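Local coordinates for protein putative esterase (Bacteroides intestinalis DSM 17393, PDB 5VOL) that probably hydrolyses ferulic acid esters of arabinoxylan, as a carbohydrate esterase of family 1 that acts together with xylanases, at residues 68-73 against 82-87. Sequence-based numbering, arbitrary orientation.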
loop_
_atom_site.group_PDB
_atom_site.type_symbol
_atom_site.label_atom_id
_atom_site.label_comp_id
_atom_site.label_asym_id
_atom_site.label_seq_id
_atom_site.Cartn_x
_atom_site.Cartn_y
_atom_site.Cartn_z
ATOM N N ASP C 68 -9.513 10.589 13.173
ATOM C CA ASP C 68 -8.677 11.053 12.063
ATOM C C ASP C 68 -8.743 10.115 10.871
ATOM O O ASP C 68 -8.726 10.566 9.726
ATOM C CB ASP C 68 -7.219 11.230 12.516
ATOM C CG ASP C 68 -7.068 12.331 13.531
ATOM O OD1 ASP C 68 -7.947 13.222 13.549
ATOM O OD2 ASP C 68 -6.090 12.316 14.312
ATOM N N VAL C 69 -8.788 8.812 11.130
ATOM C CA VAL C 69 -8.892 7.840 10.054
ATOM C C VAL C 69 -10.262 7.954 9.374
ATOM O O VAL C 69 -10.344 7.967 8.145
ATOM C CB VAL C 69 -8.674 6.401 10.553
ATOM C CG1 VAL C 69 -8.887 5.405 9.414
ATOM C CG2 VAL C 69 -7.269 6.241 11.142
ATOM N N MET C 70 -11.337 8.057 10.165
ATOM C CA MET C 70 -12.659 8.246 9.576
ATOM C C MET C 70 -12.766 9.540 8.763
ATOM O O MET C 70 -13.361 9.543 7.684
ATOM C CB MET C 70 -13.749 8.222 10.655
ATOM C CG MET C 70 -14.213 6.826 11.043
ATOM S SD MET C 70 -15.094 5.979 9.712
ATOM C CE MET C 70 -16.643 6.888 9.689
ATOM N N ASP C 71 -12.217 10.637 9.271
ATOM C CA ASP C 71 -12.295 11.903 8.552
ATOM C C ASP C 71 -11.637 11.793 7.169
ATOM O O ASP C 71 -12.165 12.308 6.188
ATOM C CB ASP C 71 -11.645 13.026 9.353
ATOM C CG ASP C 71 -12.490 13.461 10.551
ATOM O OD1 ASP C 71 -13.689 13.107 10.605
ATOM O OD2 ASP C 71 -11.939 14.158 11.426
ATOM N N ARG C 72 -10.498 11.100 7.106
ATOM C CA ARG C 72 -9.846 10.775 5.839
ATOM C C ARG C 72 -10.726 9.882 4.946
ATOM O O ARG C 72 -11.001 10.221 3.786
ATOM C CB ARG C 72 -8.484 10.098 6.105
ATOM C CG ARG C 72 -7.815 9.522 4.861
ATOM C CD ARG C 72 -7.038 10.603 4.094
ATOM N NE ARG C 72 -5.741 10.926 4.692
ATOM C CZ ARG C 72 -5.481 12.025 5.395
ATOM N NH1 ARG C 72 -4.261 12.230 5.877
ATOM N NH2 ARG C 72 -6.427 12.931 5.606
ATOM N N LEU C 73 -11.183 8.749 5.472
ATOM C CA LEU C 73 -11.862 7.776 4.633
ATOM C C LEU C 73 -13.289 8.212 4.265
ATOM O O LEU C 73 -13.801 7.844 3.205
ATOM C CB LEU C 73 -11.860 6.402 5.314
ATOM C CG LEU C 73 -10.442 5.827 5.477
ATOM C CD1 LEU C 73 -10.436 4.452 6.120
ATOM C CD2 LEU C 73 -9.699 5.786 4.138
ATOM N N MET C 82 -20.595 6.480 9.791
ATOM C CA MET C 82 -21.117 5.425 10.645
ATOM C C MET C 82 -20.848 5.781 12.097
ATOM O O MET C 82 -19.908 6.517 12.399
ATOM C CB MET C 82 -20.478 4.066 10.310
ATOM C CG MET C 82 -18.996 3.911 10.769
ATOM S SD MET C 82 -18.230 2.362 10.211
ATOM C CE MET C 82 -17.581 2.871 8.596
ATOM N N ILE C 83 -21.692 5.269 12.985
ATOM C CA ILE C 83 -21.445 5.349 14.424
ATOM C C ILE C 83 -20.393 4.296 14.773
ATOM O O ILE C 83 -20.495 3.140 14.343
ATOM C CB ILE C 83 -22.746 5.103 15.253
ATOM C CG1 ILE C 83 -23.872 6.041 14.794
ATOM C CG2 ILE C 83 -22.479 5.241 16.746
ATOM C CD1 ILE C 83 -23.576 7.517 14.984
ATOM N N ILE C 84 -19.369 4.693 15.521
ATOM C CA ILE C 84 -18.387 3.733 15.990
ATOM C C ILE C 84 -18.351 3.802 17.523
ATOM O O ILE C 84 -18.262 4.886 18.103
ATOM C CB ILE C 84 -16.982 3.995 15.407
ATOM C CG1 ILE C 84 -17.037 4.058 13.878
ATOM C CG2 ILE C 84 -16.019 2.863 15.783
ATOM C CD1 ILE C 84 -15.720 4.501 13.277
ATOM N N VAL C 85 -18.422 2.656 18.183
ATOM C CA VAL C 85 -18.492 2.700 19.649
ATOM C C VAL C 85 -17.664 1.608 20.309
ATOM O O VAL C 85 -17.627 0.462 19.853
ATOM C CB VAL C 85 -19.955 2.600 20.129
ATOM C CG1 VAL C 85 -20.534 1.295 19.695
ATOM C CG2 VAL C 85 -20.058 2.756 21.663
ATOM N N THR C 86 -16.995 1.997 21.393
ATOM C CA THR C 86 -16.155 1.104 22.172
ATOM C C THR C 86 -16.637 1.143 23.627
ATOM O O THR C 86 -16.527 2.184 24.277
ATOM C CB THR C 86 -14.676 1.526 22.108
ATOM O OG1 THR C 86 -14.233 1.554 20.738
ATOM C CG2 THR C 86 -13.795 0.561 22.938
ATOM N N PRO C 87 -17.216 0.037 24.120
ATOM C CA PRO C 87 -17.619 0.002 25.536
ATOM C C PRO C 87 -16.431 -0.354 26.435
ATOM O O PRO C 87 -15.491 -0.990 25.948
ATOM C CB PRO C 87 -18.681 -1.093 25.568
ATOM C CG PRO C 87 -18.246 -2.074 24.478
ATOM C CD PRO C 87 -17.525 -1.222 23.418
#
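Met70, on helix 66-76, meets Ile84 near the start of strand 83-87 and Met82 just before it, and all three are buried. The tighter approach is to Ile84: the end of its side chain, the CD1 methyl, reaches toward Met70 and lies 3.6 Å from Met70 CG, with Met70 SD next at 3.9 Å from the same methyl. Ile84 presents this methyl because CG1 stands anti to its carbonyl carbon and the chain then extends (chi2 172°). Bends about CB-CG (chi2 -67°) and CG-SD (chi3 -72°) fold the end of Met70, bringing CE to 3.9 Å from Met82 CG. Met82 crosses Met70 at about a right angle; its chain, extended to the sulfur and bent at the last torsion, brings CE to 4.1 Å from Met70 SD. The sulfur of Met70 is approached by a methyl from each of the two residues, at van der Waals range. Contact is made almost wholly by side chains across a wide backbone gap, since the nearest CA atoms, those of Met70 and Met82, are 9.0 Å apart.

Replacing Met70 with an alanine would probably open a gap between helix and strand, leaving Ile84 CD1 and Met82 CG without their apolar partner. In the next shell, Leu265 of helix 254-271 also packs on Met70, while Leu47 and Leu49 of the adjacent parallel strand 46-50 touch Met82 and Ile84. The contact packs the helix of a beta-alpha-beta crossover, from strand 46-50 through helix 66-76 to strand 83-87, against the sheet of the alpha/beta-hydrolase fold, away from the calcium site. With only 136 Å² buried, and carbon and thioether atoms doing the touching, it implies cohesion by dispersion and exclusion of water, with shape rather than directional bonding setting the fit.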